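Local atomic coordinates of hypothetical protein PH0226 (Pyrococcus horikoshii, PDB entry 1VE3), a protein that binds S-adenosylmethionine and is probably a methyltransferase that uses it as methyl donor, though its precise function remains unknown. Residues 44-52 against 72-80; 121-129 against 199-207. All coordinates share one frame; numbering follows the deposited sequence.

Interaction 1: 44-52 against 72-80; sequences DLACGVGGF and MIRKAREYA. With SAM (S-adenosylmethionine), chain C.
Met72, present as selenomethionine, leans from helix 70-82 over the turn at Gly48 and Val49 and reaches the ligand on its way. Its CB sits 3.5 Å from Gly48 O. Met72 CG, set anti to the carbonyl carbon (chi1 -69°), then comes 3.5 Å from the ribose hydroxyl O3' of S-adenosylmethionine, and the chain bends again so that Met72 SE lies 4.0 Å from Val49 CG1. One turn along the helix, Lys75 runs beside the same valine methyl. Val49 O faces Ala76, whose CA makes a CA-H...O contact with it at 3.4 Å, and CE2 of Tyr79 closes on Val49 CB at 4.0 Å. No hydrogen bond joins the segments; the contact rests on van der Waals packing, most of it on Val49 and Met72. The positive phi of Gly48 favours glycine, and a CB there would clash with CG of S-adenosylmethionine. The loop's backbone also holds the cofactor: the amino N of S-adenosylmethionine donates to Ala46 O at 2.7 Å, while the N-H of Gly48 is donated to Asp67 OD2. A strand running into a glycine-rich turn that cradles the amino acid part of the ligand is the first conserved motif of the Rossmann-like class I methyltransferase fold.

Interaction 2: 121-129 against 199-207; sequences LNQVFKEVR and VELLAKLYF
The Tyr206 ring lies flat against helix 118-131, with Lys126 CA 4.1 Å above the centre of one face, Leu205 CB over the rim of the other, and the amide of Asn122 at its edge. The Phe125 ring carries Leu121 CG over one face and turns an edge to the backbone of 199-203, where Phe125 CE2 comes 3.7 Å from Val199 O. Phe207 directs its own edge at a face of Phe125 in a T-shaped pair, centroids 6.0 Å apart and planes at 82°, and has CB of Tyr206 over one of its faces. CZ of Phe207 continues to Val128 CG1 at 3.9 Å. Asn122 extends its CG anti to the backbone N (chi1 173°), which carries ND2 to the phenol, where it donates to Tyr206 OH. That bond is bent (137° at the hydrogen) and tilted from the amide plane. At 2.5 Å from Asn122 ND2 to Tyr206 OH it is too short to be trusted in detail. The aliphatic part of Lys126 slants across the Tyr206 ring, while Arg129 lays CD 3.9 Å from Tyr206 CB. Replacing Tyr206 by an alanine would probably leave the Asn122 amide without this acceptor and uncover the helix flank at Lys126. Deeper in, Phe125 and Val199 both reach Met140 of strand 136-143, so the two helices cover neighbouring ground on the sheet. The contact is thus held mainly by apolar and aromatic burial, with its one cross-segment hydrogen bond, short and bent, between partly exposed residues.

From the N terminus, strand 41-45 leads into the loop of interaction 1, which closes after helix 51-58 and strand 62-67 when the chain returns along helix 70-82. Strands 88-91 and 104-110 follow before helix 118-131 opens interaction 2. That contact closes a much longer excursion, through strand 136-143 and the separate three-stranded antiparallel sheet, at helix 196-203 and the start of strand 207-215. The two loops lie in series, neither nested nor crossed. Their centres are 24 Å apart, on opposite sides of the chain's centre, yet they touch: Leu45 CD2 packs 3.8 Å from Val128 CG2, so strand 41-45 lies against helix 118-131, which interaction 2 ties to helix 196-203.

Interaction 1: 44-52 against 72-80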
ATOM      1  N   ASP A  44     -21.019   0.886  -0.826  1.00 35.80           N
ATOM      2  CA  ASP A  44     -19.811   0.960  -0.006  1.00 36.01           C
ATOM      3  C   ASP A  44     -20.187   1.748   1.253  1.00 34.22           C
ATOM      4  O   ASP A  44     -20.078   2.974   1.288  1.00 34.80           O
ATOM      5  CB  ASP A  44     -18.689   1.685  -0.769  1.00 35.32           C
ATOM      6  CG  ASP A  44     -17.334   1.535  -0.098  1.00 36.74           C
ATOM      7  OD1 ASP A  44     -17.288   1.050   1.052  1.00 34.52           O
ATOM      8  OD2 ASP A  44     -16.311   1.907  -0.716  1.00 38.19           O
ATOM      9  N   LEU A  45     -20.637   1.035   2.278  1.00 32.63           N
ATOM     10  CA  LEU A  45     -21.063   1.665   3.522  1.00 31.13           C
ATOM     11  C   LEU A  45     -19.854   2.103   4.352  1.00 29.89           C
ATOM     12  O   LEU A  45     -18.981   1.287   4.687  1.00 30.45           O
ATOM     13  CB  LEU A  45     -21.952   0.692   4.305  1.00 29.93           C
ATOM     14  CG  LEU A  45     -22.851   1.295   5.388  1.00 28.82           C
ATOM     15  CD1 LEU A  45     -23.624   2.479   4.825  1.00 29.56           C
ATOM     16  CD2 LEU A  45     -23.803   0.229   5.896  1.00 30.58           C
ATOM     17  N   ALA A  46     -19.824   3.391   4.696  1.00 27.34           N
ATOM     18  CA  ALA A  46     -18.703   3.976   5.435  1.00 27.19           C
ATOM     19  C   ALA A  46     -17.499   3.823   4.494  1.00 26.80           C
ATOM     20  O   ALA A  46     -16.497   3.199   4.844  1.00 22.88           O
ATOM     21  CB  ALA A  46     -18.468   3.213   6.759  1.00 23.68           C
ATOM     22  N   CYS A  47     -17.626   4.399   3.295  1.00 26.92           N
ATOM     23  CA  CYS A  47     -16.598   4.305   2.251  1.00 28.72           C
ATOM     24  C   CYS A  47     -15.288   5.070   2.445  1.00 28.00           C
ATOM     25  O   CYS A  47     -14.321   4.832   1.716  1.00 26.10           O
ATOM     26  CB  CYS A  47     -17.193   4.720   0.902  1.00 28.67           C
ATOM     27  SG  CYS A  47     -17.800   6.425   0.862  1.00 31.67           S
ATOM     28  N   GLY A  48     -15.244   5.982   3.407  1.00 27.55           N
ATOM     29  CA  GLY A  48     -14.022   6.737   3.610  1.00 28.10           C
ATOM     30  C   GLY A  48     -13.739   7.579   2.380  1.00 29.84           C
ATOM     31  O   GLY A  48     -14.624   8.289   1.896  1.00 31.43           O
ATOM     32  N   VAL A  49     -12.522   7.493   1.850  1.00 29.60           N
ATOM     33  CA  VAL A  49     -12.175   8.274   0.670  1.00 31.68           C
ATOM     34  C   VAL A  49     -12.514   7.587  -0.659  1.00 31.70           C
ATOM     35  O   VAL A  49     -12.145   8.069  -1.731  1.00 29.74           O
ATOM     36  CB  VAL A  49     -10.671   8.716   0.706  1.00 31.02           C
ATOM     37  CG1 VAL A  49     -10.455   9.677   1.875  1.00 31.56           C
ATOM     38  CG2 VAL A  49      -9.762   7.521   0.851  1.00 32.18           C
ATOM     39  N   GLY A  50     -13.226   6.463  -0.576  1.00 33.01           N
ATOM     40  CA  GLY A  50     -13.660   5.753  -1.771  1.00 32.11           C
ATOM     41  C   GLY A  50     -12.714   4.781  -2.458  1.00 33.17           C
ATOM     42  O   GLY A  50     -13.001   4.318  -3.567  1.00 34.23           O
ATOM     43  N   GLY A  51     -11.600   4.453  -1.815  1.00 30.62           N
ATOM     44  CA  GLY A  51     -10.661   3.532  -2.423  1.00 31.96           C
ATOM     45  C   GLY A  51     -11.247   2.213  -2.916  1.00 34.04           C
ATOM     46  O   GLY A  51     -10.976   1.788  -4.043  1.00 32.08           O
ATOM     47  N   PHE A  52     -12.047   1.547  -2.087  1.00 31.49           N
ATOM     48  CA  PHE A  52     -12.610   0.267  -2.503  1.00 33.14           C
ATOM     49  C   PHE A  52     -13.729   0.433  -3.523  1.00 33.28           C
ATOM     50  O   PHE A  52     -14.088  -0.512  -4.214  1.00 32.04           O
ATOM     51  CB  PHE A  52     -13.081  -0.525  -1.276  1.00 30.76           C
ATOM     52  CG  PHE A  52     -11.954  -1.126  -0.495  1.00 30.13           C
ATOM     53  CD1 PHE A  52     -11.392  -2.335  -0.885  1.00 29.83           C
ATOM     54  CD2 PHE A  52     -11.399  -0.450   0.584  1.00 30.65           C
ATOM     55  CE1 PHE A  52     -10.291  -2.862  -0.214  1.00 30.10           C
ATOM     56  CE2 PHE A  52     -10.294  -0.972   1.265  1.00 30.80           C
ATOM     57  CZ  PHE A  52      -9.742  -2.177   0.863  1.00 28.67           C
HETATM   58  N   MSE A  72     -14.482  13.164   4.356  1.00 38.88           N
HETATM   59  CA  MSE A  72     -14.207  11.919   3.644  1.00 38.77           C
HETATM   60  C   MSE A  72     -14.840  11.981   2.261  1.00 36.60           C
HETATM   61  O   MSE A  72     -14.203  11.673   1.259  1.00 35.42           O
HETATM   62  CB  MSE A  72     -14.782  10.725   4.416  1.00 40.16           C
HETATM   63  CG  MSE A  72     -14.060  10.423   5.726  1.00 42.20           C
HETATM   64 SE   MSE A  72     -12.225   9.890   5.438  1.00 44.21          SE
HETATM   65  CE  MSE A  72     -11.365  11.412   6.269  1.00 46.19           C
ATOM     66  N   ILE A  73     -16.105  12.387   2.225  1.00 34.46           N
ATOM     67  CA  ILE A  73     -16.850  12.493   0.982  1.00 35.48           C
ATOM     68  C   ILE A  73     -16.243  13.530   0.038  1.00 36.79           C
ATOM     69  O   ILE A  73     -16.170  13.305  -1.171  1.00 36.53           O
ATOM     70  CB  ILE A  73     -18.330  12.839   1.266  1.00 34.39           C
ATOM     71  CG1 ILE A  73     -18.975  11.699   2.065  1.00 33.62           C
ATOM     72  CG2 ILE A  73     -19.088  13.053  -0.039  1.00 34.97           C
ATOM     73  CD1 ILE A  73     -18.949  10.355   1.349  1.00 31.22           C
ATOM     74  N   ARG A  74     -15.799  14.657   0.586  1.00 39.10           N
ATOM     75  CA  ARG A  74     -15.188  15.696  -0.236  1.00 43.00           C
ATOM     76  C   ARG A  74     -13.943  15.157  -0.944  1.00 43.37           C
ATOM     77  O   ARG A  74     -13.775  15.353  -2.146  1.00 44.05           O
ATOM     78  CB  ARG A  74     -14.816  16.916   0.616  1.00 44.98           C
ATOM     79  CG  ARG A  74     -14.362  18.123  -0.211  1.00 47.82           C
ATOM     80  CD  ARG A  74     -14.094  19.350   0.653  1.00 50.98           C
ATOM     81  NE  ARG A  74     -13.110  19.084   1.701  1.00 55.07           N
ATOM     82  CZ  ARG A  74     -13.410  18.914   2.986  1.00 56.86           C
ATOM     83  NH1 ARG A  74     -14.669  18.990   3.399  1.00 57.60           N
ATOM     84  NH2 ARG A  74     -12.446  18.651   3.859  1.00 58.01           N
ATOM     85  N   LYS A  75     -13.073  14.476  -0.203  1.00 43.46           N
ATOM     86  CA  LYS A  75     -11.867  13.912  -0.805  1.00 43.94           C
ATOM     87  C   LYS A  75     -12.229  12.831  -1.819  1.00 42.58           C
ATOM     88  O   LYS A  75     -11.590  12.704  -2.863  1.00 41.86           O
ATOM     89  CB  LYS A  75     -10.950  13.297   0.259  1.00 45.55           C
ATOM     90  CG  LYS A  75      -9.985  14.243   0.950  1.00 48.90           C
ATOM     91  CD  LYS A  75      -9.005  13.440   1.816  1.00 50.18           C
ATOM     92  CE  LYS A  75      -8.153  14.340   2.699  1.00 52.75           C
ATOM     93  NZ  LYS A  75      -7.250  13.557   3.593  1.00 52.48           N
ATOM     94  N   ALA A  76     -13.255  12.049  -1.504  1.00 42.03           N
ATOM     95  CA  ALA A  76     -13.690  10.971  -2.380  1.00 41.60           C
ATOM     96  C   ALA A  76     -14.001  11.524  -3.764  1.00 42.15           C
ATOM     97  O   ALA A  76     -13.549  10.985  -4.772  1.00 40.13           O
ATOM     98  CB  ALA A  76     -14.923  10.281  -1.797  1.00 38.77           C
ATOM     99  N   ARG A  77     -14.769  12.607  -3.798  1.00 42.56           N
ATOM    100  CA  ARG A  77     -15.150  13.238  -5.053  1.00 45.19           C
ATOM    101  C   ARG A  77     -13.949  13.709  -5.866  1.00 46.24           C
ATOM    102  O   ARG A  77     -13.910  13.520  -7.082  1.00 47.50           O
ATOM    103  CB  ARG A  77     -16.115  14.388  -4.770  1.00 45.06           C
ATOM    104  CG  ARG A  77     -17.498  13.872  -4.405  1.00 47.75           C
ATOM    105  CD  ARG A  77     -18.383  14.902  -3.741  1.00 47.59           C
ATOM    106  NE  ARG A  77     -19.694  14.324  -3.467  1.00 46.98           N
ATOM    107  CZ  ARG A  77     -20.585  14.835  -2.624  1.00 46.95           C
ATOM    108  NH1 ARG A  77     -20.313  15.947  -1.955  1.00 45.19           N
ATOM    109  NH2 ARG A  77     -21.750  14.224  -2.447  1.00 46.71           N
ATOM    110  N   GLU A  78     -12.965  14.310  -5.204  1.00 47.04           N
ATOM    111  CA  GLU A  78     -11.770  14.766  -5.906  1.00 47.97           C
ATOM    112  C   GLU A  78     -11.019  13.574  -6.492  1.00 47.75           C
ATOM    113  O   GLU A  78     -10.460  13.666  -7.584  1.00 47.61           O
ATOM    114  CB  GLU A  78     -10.861  15.544  -4.961  1.00 49.34           C
ATOM    115  CG  GLU A  78     -11.511  16.800  -4.420  1.00 53.10           C
ATOM    116  CD  GLU A  78     -10.633  17.525  -3.429  1.00 54.90           C
ATOM    117  OE1 GLU A  78      -9.512  17.926  -3.809  1.00 56.79           O
ATOM    118  OE2 GLU A  78     -11.066  17.694  -2.270  1.00 56.05           O
ATOM    119  N   TYR A  79     -11.000  12.457  -5.765  1.00 46.89           N
ATOM    120  CA  TYR A  79     -10.326  11.260  -6.263  1.00 47.39           C
ATOM    121  C   TYR A  79     -11.079  10.728  -7.471  1.00 48.08           C
ATOM    122  O   TYR A  79     -10.476  10.272  -8.441  1.00 47.73           O
ATOM    123  CB  TYR A  79     -10.258  10.168  -5.189  1.00 45.83           C
ATOM    124  CG  TYR A  79      -9.114  10.337  -4.215  1.00 45.86           C
ATOM    125  CD1 TYR A  79      -7.794  10.415  -4.667  1.00 44.79           C
ATOM    126  CD2 TYR A  79      -9.345  10.415  -2.842  1.00 44.42           C
ATOM    127  CE1 TYR A  79      -6.731  10.562  -3.775  1.00 44.33           C
ATOM    128  CE2 TYR A  79      -8.290  10.563  -1.941  1.00 44.74           C
ATOM    129  CZ  TYR A  79      -6.985  10.636  -2.414  1.00 44.77           C
ATOM    130  OH  TYR A  79      -5.935  10.771  -1.529  1.00 42.50           O
ATOM    131  N   ALA A  80     -12.405  10.786  -7.398  1.00 49.49           N
ATOM    132  CA  ALA A  80     -13.253  10.315  -8.485  1.00 50.35           C
ATOM    133  C   ALA A  80     -13.046  11.207  -9.702  1.00 51.55           C
ATOM    134  O   ALA A  80     -13.058  10.737 -10.841  1.00 50.50           O
ATOM    135  CB  ALA A  80     -14.713  10.342  -8.055  1.00 49.82           C
TER
HETATM  136  N   SAM C 302     -14.389   1.609   4.312  1.00 30.04           N
HETATM  137  CA  SAM C 302     -13.296   2.602   4.518  1.00 31.39           C
HETATM  138  C   SAM C 302     -11.987   2.037   3.972  1.00 32.52           C
HETATM  139  O   SAM C 302     -11.214   2.807   3.387  1.00 33.99           O
HETATM  140  OXT SAM C 302     -11.800   0.797   4.177  1.00 30.23           O
HETATM  141  CB  SAM C 302     -13.157   2.838   5.988  1.00 31.94           C
HETATM  142  CG  SAM C 302     -12.581   4.124   6.321  1.00 30.17           C
HETATM  143  SD  SAM C 302     -12.394   4.435   8.122  1.00 30.17           S
HETATM  144  CE  SAM C 302     -11.350   3.249   8.695  1.00 27.33           C
HETATM  145  C5' SAM C 302     -14.061   4.311   8.787  1.00 25.73           C
HETATM  146  C4' SAM C 302     -15.169   5.330   8.203  1.00 23.98           C
HETATM  147  O4' SAM C 302     -16.459   5.067   8.857  1.00 23.29           O
HETATM  148  C3' SAM C 302     -14.910   6.786   8.559  1.00 23.85           C
HETATM  149  O3' SAM C 302     -14.613   7.287   7.163  1.00 27.01           O
HETATM  150  C2' SAM C 302     -16.174   7.457   8.974  1.00 24.95           C
HETATM  151  O2' SAM C 302     -16.558   8.731   8.558  1.00 26.57           O
HETATM  152  C1' SAM C 302     -17.181   6.273   8.725  1.00 22.86           C
HETATM  153  N9  SAM C 302     -18.327   6.302   9.643  1.00 25.14           N
HETATM  154  C8  SAM C 302     -18.417   6.373  11.032  1.00 25.82           C
HETATM  155  N7  SAM C 302     -19.647   6.374  11.484  1.00 24.82           N
HETATM  156  C5  SAM C 302     -20.416   6.304  10.363  1.00 26.80           C
HETATM  157  C6  SAM C 302     -21.858   6.267  10.117  1.00 25.10           C
HETATM  158  N6  SAM C 302     -22.760   6.303  11.113  1.00 24.75           N
HETATM  159  N1  SAM C 302     -22.333   6.193   8.790  1.00 26.53           N
HETATM  160  C2  SAM C 302     -21.444   6.155   7.747  1.00 25.85           C
HETATM  161  N3  SAM C 302     -20.087   6.185   7.866  1.00 25.42           N
HETATM  162  C4  SAM C 302     -19.621   6.259   9.202  1.00 24.20           C

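Interaction 2: 121-129 against 199-207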
ATOM      1  N   LEU A 121     -24.260  -0.651  15.913  1.00 25.24           N
ATOM      2  CA  LEU A 121     -23.921  -1.666  14.926  1.00 27.09           C
ATOM      3  C   LEU A 121     -25.172  -2.498  14.658  1.00 26.79           C
ATOM      4  O   LEU A 121     -25.354  -3.007  13.560  1.00 25.11           O
ATOM      5  CB  LEU A 121     -22.783  -2.561  15.418  1.00 25.16           C
ATOM      6  CG  LEU A 121     -22.258  -3.534  14.356  1.00 26.11           C
ATOM      7  CD1 LEU A 121     -21.816  -2.757  13.117  1.00 24.84           C
ATOM      8  CD2 LEU A 121     -21.106  -4.341  14.919  1.00 25.25           C
ATOM      9  N   ASN A 122     -26.036  -2.622  15.667  1.00 27.76           N
ATOM     10  CA  ASN A 122     -27.277  -3.369  15.510  1.00 29.15           C
ATOM     11  C   ASN A 122     -28.139  -2.678  14.455  1.00 29.23           C
ATOM     12  O   ASN A 122     -28.725  -3.338  13.601  1.00 30.53           O
ATOM     13  CB  ASN A 122     -28.047  -3.439  16.834  1.00 29.36           C
ATOM     14  CG  ASN A 122     -29.428  -4.066  16.673  1.00 29.89           C
ATOM     15  OD1 ASN A 122     -30.436  -3.503  17.109  1.00 30.46           O
ATOM     16  ND2 ASN A 122     -29.476  -5.235  16.048  1.00 25.65           N
ATOM     17  N   GLN A 123     -28.202  -1.348  14.516  1.00 30.12           N
ATOM     18  CA  GLN A 123     -28.991  -0.557  13.569  1.00 29.94           C
ATOM     19  C   GLN A 123     -28.419  -0.671  12.157  1.00 28.71           C
ATOM     20  O   GLN A 123     -29.164  -0.761  11.187  1.00 25.58           O
ATOM     21  CB  GLN A 123     -29.015   0.919  13.990  1.00 33.07           C
ATOM     22  CG  GLN A 123     -29.350   1.140  15.459  1.00 38.98           C
ATOM     23  CD  GLN A 123     -29.034   2.553  15.944  1.00 42.51           C
ATOM     24  OE1 GLN A 123     -27.960   3.093  15.669  1.00 43.54           O
ATOM     25  NE2 GLN A 123     -29.965   3.147  16.683  1.00 43.89           N
ATOM     26  N   VAL A 124     -27.094  -0.658  12.041  1.00 27.00           N
ATOM     27  CA  VAL A 124     -26.459  -0.774  10.734  1.00 26.50           C
ATOM     28  C   VAL A 124     -26.799  -2.113  10.077  1.00 26.45           C
ATOM     29  O   VAL A 124     -27.203  -2.153   8.914  1.00 23.89           O
ATOM     30  CB  VAL A 124     -24.930  -0.654  10.842  1.00 26.77           C
ATOM     31  CG1 VAL A 124     -24.283  -0.950   9.498  1.00 26.98           C
ATOM     32  CG2 VAL A 124     -24.553   0.745  11.309  1.00 27.33           C
ATOM     33  N   PHE A 125     -26.638  -3.207  10.822  1.00 27.12           N
ATOM     34  CA  PHE A 125     -26.945  -4.528  10.282  1.00 28.14           C
ATOM     35  C   PHE A 125     -28.398  -4.602   9.831  1.00 30.98           C
ATOM     36  O   PHE A 125     -28.699  -5.183   8.787  1.00 29.53           O
ATOM     37  CB  PHE A 125     -26.684  -5.628  11.314  1.00 28.29           C
ATOM     38  CG  PHE A 125     -25.226  -5.966  11.511  1.00 26.68           C
ATOM     39  CD1 PHE A 125     -24.240  -5.402  10.708  1.00 25.96           C
ATOM     40  CD2 PHE A 125     -24.846  -6.861  12.505  1.00 26.80           C
ATOM     41  CE1 PHE A 125     -22.890  -5.723  10.898  1.00 27.04           C
ATOM     42  CE2 PHE A 125     -23.506  -7.192  12.705  1.00 25.19           C
ATOM     43  CZ  PHE A 125     -22.524  -6.620  11.897  1.00 27.56           C
ATOM     44  N   LYS A 126     -29.295  -4.013  10.620  1.00 32.36           N
ATOM     45  CA  LYS A 126     -30.711  -4.016  10.287  1.00 35.97           C
ATOM     46  C   LYS A 126     -30.921  -3.278   8.967  1.00 36.14           C
ATOM     47  O   LYS A 126     -31.619  -3.768   8.077  1.00 36.54           O
ATOM     48  CB  LYS A 126     -31.524  -3.353  11.402  1.00 38.32           C
ATOM     49  CG  LYS A 126     -33.014  -3.642  11.331  1.00 43.42           C
ATOM     50  CD  LYS A 126     -33.741  -3.100  12.552  1.00 47.15           C
ATOM     51  CE  LYS A 126     -33.201  -3.709  13.830  1.00 48.85           C
ATOM     52  NZ  LYS A 126     -33.885  -3.165  15.036  1.00 52.18           N
ATOM     53  N   GLU A 127     -30.302  -2.107   8.841  1.00 34.17           N
ATOM     54  CA  GLU A 127     -30.410  -1.312   7.619  1.00 34.21           C
ATOM     55  C   GLU A 127     -29.798  -2.021   6.411  1.00 34.41           C
ATOM     56  O   GLU A 127     -30.336  -1.944   5.303  1.00 32.51           O
ATOM     57  CB  GLU A 127     -29.735   0.051   7.806  1.00 35.86           C
ATOM     58  CG  GLU A 127     -30.636   1.085   8.434  1.00 37.62           C
ATOM     59  CD  GLU A 127     -31.823   1.400   7.548  1.00 40.30           C
ATOM     60  OE1 GLU A 127     -31.667   2.214   6.617  1.00 42.00           O
ATOM     61  OE2 GLU A 127     -32.906   0.822   7.772  1.00 40.74           O
ATOM     62  N   VAL A 128     -28.677  -2.709   6.627  1.00 32.50           N
ATOM     63  CA  VAL A 128     -28.009  -3.424   5.548  1.00 31.73           C
ATOM     64  C   VAL A 128     -28.927  -4.511   5.001  1.00 34.30           C
ATOM     65  O   VAL A 128     -29.090  -4.651   3.789  1.00 30.48           O
ATOM     66  CB  VAL A 128     -26.703  -4.089   6.034  1.00 32.36           C
ATOM     67  CG1 VAL A 128     -26.135  -4.977   4.937  1.00 28.56           C
ATOM     68  CG2 VAL A 128     -25.687  -3.010   6.441  1.00 32.83           C
ATOM     69  N   ARG A 129     -29.512  -5.293   5.900  1.00 34.97           N
ATOM     70  CA  ARG A 129     -30.405  -6.352   5.470  1.00 38.08           C
ATOM     71  C   ARG A 129     -31.556  -5.779   4.650  1.00 37.19           C
ATOM     72  O   ARG A 129     -31.928  -6.340   3.627  1.00 37.39           O
ATOM     73  CB  ARG A 129     -30.967  -7.112   6.672  1.00 40.12           C
ATOM     74  CG  ARG A 129     -32.065  -8.086   6.285  1.00 43.63           C
ATOM     75  CD  ARG A 129     -32.642  -8.800   7.487  1.00 48.11           C
ATOM     76  NE  ARG A 129     -33.869  -9.505   7.139  1.00 51.54           N
ATOM     77  CZ  ARG A 129     -34.981  -8.902   6.731  1.00 53.61           C
ATOM     78  NH1 ARG A 129     -35.023  -7.580   6.621  1.00 53.82           N
ATOM     79  NH2 ARG A 129     -36.053  -9.621   6.431  1.00 56.67           N
ATOM     80  N   VAL A 199     -19.473  -9.634  17.144  1.00 26.80           N
ATOM     81  CA  VAL A 199     -19.902  -9.211  15.823  1.00 27.51           C
ATOM     82  C   VAL A 199     -20.872 -10.229  15.231  1.00 28.62           C
ATOM     83  O   VAL A 199     -21.965  -9.881  14.789  1.00 28.23           O
ATOM     84  CB  VAL A 199     -18.694  -9.052  14.866  1.00 26.52           C
ATOM     85  CG1 VAL A 199     -19.181  -8.735  13.450  1.00 24.34           C
ATOM     86  CG2 VAL A 199     -17.771  -7.938  15.384  1.00 28.14           C
ATOM     87  N   GLU A 200     -20.464 -11.493  15.244  1.00 30.01           N
ATOM     88  CA  GLU A 200     -21.275 -12.570  14.692  1.00 32.20           C
ATOM     89  C   GLU A 200     -22.614 -12.750  15.393  1.00 31.06           C
ATOM     90  O   GLU A 200     -23.607 -13.069  14.746  1.00 29.58           O
ATOM     91  CB  GLU A 200     -20.500 -13.882  14.728  1.00 34.19           C
ATOM     92  CG  GLU A 200     -20.063 -14.346  13.338  1.00 43.59           C
ATOM     93  CD  GLU A 200     -18.682 -14.981  13.329  1.00 46.76           C
ATOM     94  OE1 GLU A 200     -18.459 -15.932  14.115  1.00 48.17           O
ATOM     95  OE2 GLU A 200     -17.841 -14.519  12.519  1.00 49.62           O
ATOM     96  N   LEU A 201     -22.726 -12.756  16.664  1.00 28.29           N
ATOM     97  CA  LEU A 201     -23.991 -12.679  17.446  1.00 28.67           C
ATOM     98  C   LEU A 201     -25.058 -11.668  16.918  1.00 28.65           C
ATOM     99  O   LEU A 201     -26.238 -11.972  16.806  1.00 29.01           O
ATOM    100  CB  LEU A 201     -23.636 -12.348  18.896  1.00 30.54           C
ATOM    101  CG  LEU A 201     -24.845 -12.444  19.832  1.00 32.41           C
ATOM    102  CD1 LEU A 201     -25.566 -13.787  19.719  1.00 30.54           C
ATOM    103  CD2 LEU A 201     -24.469 -12.283  21.306  1.00 31.15           C
ATOM    104  N   LEU A 202     -24.568 -10.454  16.605  1.00 28.49           N
ATOM    105  CA  LEU A 202     -25.511  -9.443  16.168  1.00 26.30           C
ATOM    106  C   LEU A 202     -25.811  -9.819  14.740  1.00 26.09           C
ATOM    107  O   LEU A 202     -26.936  -9.611  14.284  1.00 27.32           O
ATOM    108  CB  LEU A 202     -24.907  -8.079  16.295  1.00 26.33           C
ATOM    109  CG  LEU A 202     -24.790  -7.501  17.714  1.00 29.51           C
ATOM    110  CD1 LEU A 202     -24.236  -6.078  17.656  1.00 28.67           C
ATOM    111  CD2 LEU A 202     -26.162  -7.490  18.376  1.00 27.08           C
ATOM    112  N   ALA A 203     -24.824 -10.337  14.017  1.00 26.68           N
ATOM    113  CA  ALA A 203     -25.034 -10.706  12.625  1.00 29.22           C
ATOM    114  C   ALA A 203     -26.094 -11.808  12.513  1.00 29.11           C
ATOM    115  O   ALA A 203     -26.925 -11.783  11.604  1.00 27.42           O
ATOM    116  CB  ALA A 203     -23.717 -11.176  11.994  1.00 30.01           C
ATOM    117  N   LYS A 204     -26.071 -12.755  13.451  1.00 31.21           N
ATOM    118  CA  LYS A 204     -27.024 -13.872  13.450  1.00 32.93           C
ATOM    119  C   LYS A 204     -28.491 -13.450  13.539  1.00 34.27           C
ATOM    120  O   LYS A 204     -29.386 -14.259  13.274  1.00 34.23           O
ATOM    121  CB  LYS A 204     -26.717 -14.840  14.597  1.00 34.16           C
ATOM    122  CG  LYS A 204     -25.422 -15.624  14.444  1.00 36.43           C
ATOM    123  CD  LYS A 204     -25.227 -16.571  15.614  1.00 39.26           C
ATOM    124  CE  LYS A 204     -23.936 -17.384  15.484  1.00 42.12           C
ATOM    125  NZ  LYS A 204     -23.933 -18.303  14.307  1.00 44.83           N
ATOM    126  N   LEU A 205     -28.744 -12.198  13.914  1.00 33.16           N
ATOM    127  CA  LEU A 205     -30.119 -11.716  14.012  1.00 34.97           C
ATOM    128  C   LEU A 205     -30.664 -11.333  12.640  1.00 35.07           C
ATOM    129  O   LEU A 205     -31.880 -11.305  12.432  1.00 36.41           O
ATOM    130  CB  LEU A 205     -30.217 -10.486  14.928  1.00 33.55           C
ATOM    131  CG  LEU A 205     -29.621 -10.527  16.338  1.00 35.79           C
ATOM    132  CD1 LEU A 205     -30.061  -9.276  17.105  1.00 33.51           C
ATOM    133  CD2 LEU A 205     -30.070 -11.785  17.071  1.00 35.78           C
ATOM    134  N   TYR A 206     -29.765 -11.055  11.702  1.00 34.67           N
ATOM    135  CA  TYR A 206     -30.176 -10.619  10.372  1.00 34.56           C
ATOM    136  C   TYR A 206     -29.640 -11.424   9.200  1.00 33.85           C
ATOM    137  O   TYR A 206     -30.203 -11.368   8.110  1.00 34.74           O
ATOM    138  CB  TYR A 206     -29.776  -9.151  10.181  1.00 34.41           C
ATOM    139  CG  TYR A 206     -30.204  -8.262  11.327  1.00 33.42           C
ATOM    140  CD1 TYR A 206     -31.547  -7.960  11.532  1.00 34.52           C
ATOM    141  CD2 TYR A 206     -29.271  -7.778  12.249  1.00 35.26           C
ATOM    142  CE1 TYR A 206     -31.959  -7.206  12.624  1.00 34.30           C
ATOM    143  CE2 TYR A 206     -29.666  -7.025  13.348  1.00 31.83           C
ATOM    144  CZ  TYR A 206     -31.014  -6.743  13.532  1.00 34.99           C
ATOM    145  OH  TYR A 206     -31.423  -6.020  14.625  1.00 33.24           O
ATOM    146  N   PHE A 207     -28.553 -12.161   9.397  1.00 33.66           N
ATOM    147  CA  PHE A 207     -27.980 -12.910   8.282  1.00 34.58           C
ATOM    148  C   PHE A 207     -27.546 -14.329   8.602  1.00 33.93           C
ATOM    149  O   PHE A 207     -27.423 -14.709   9.767  1.00 34.19           O
ATOM    150  CB  PHE A 207     -26.731 -12.212   7.729  1.00 32.45           C
ATOM    151  CG  PHE A 207     -26.831 -10.720   7.632  1.00 35.25           C
ATOM    152  CD1 PHE A 207     -26.448  -9.915   8.701  1.00 35.29           C
ATOM    153  CD2 PHE A 207     -27.245 -10.114   6.450  1.00 32.13           C
ATOM    154  CE1 PHE A 207     -26.471  -8.523   8.590  1.00 35.04           C
ATOM    155  CE2 PHE A 207     -27.274  -8.734   6.328  1.00 31.59           C
ATOM    156  CZ  PHE A 207     -26.889  -7.934   7.394  1.00 32.23           C
TER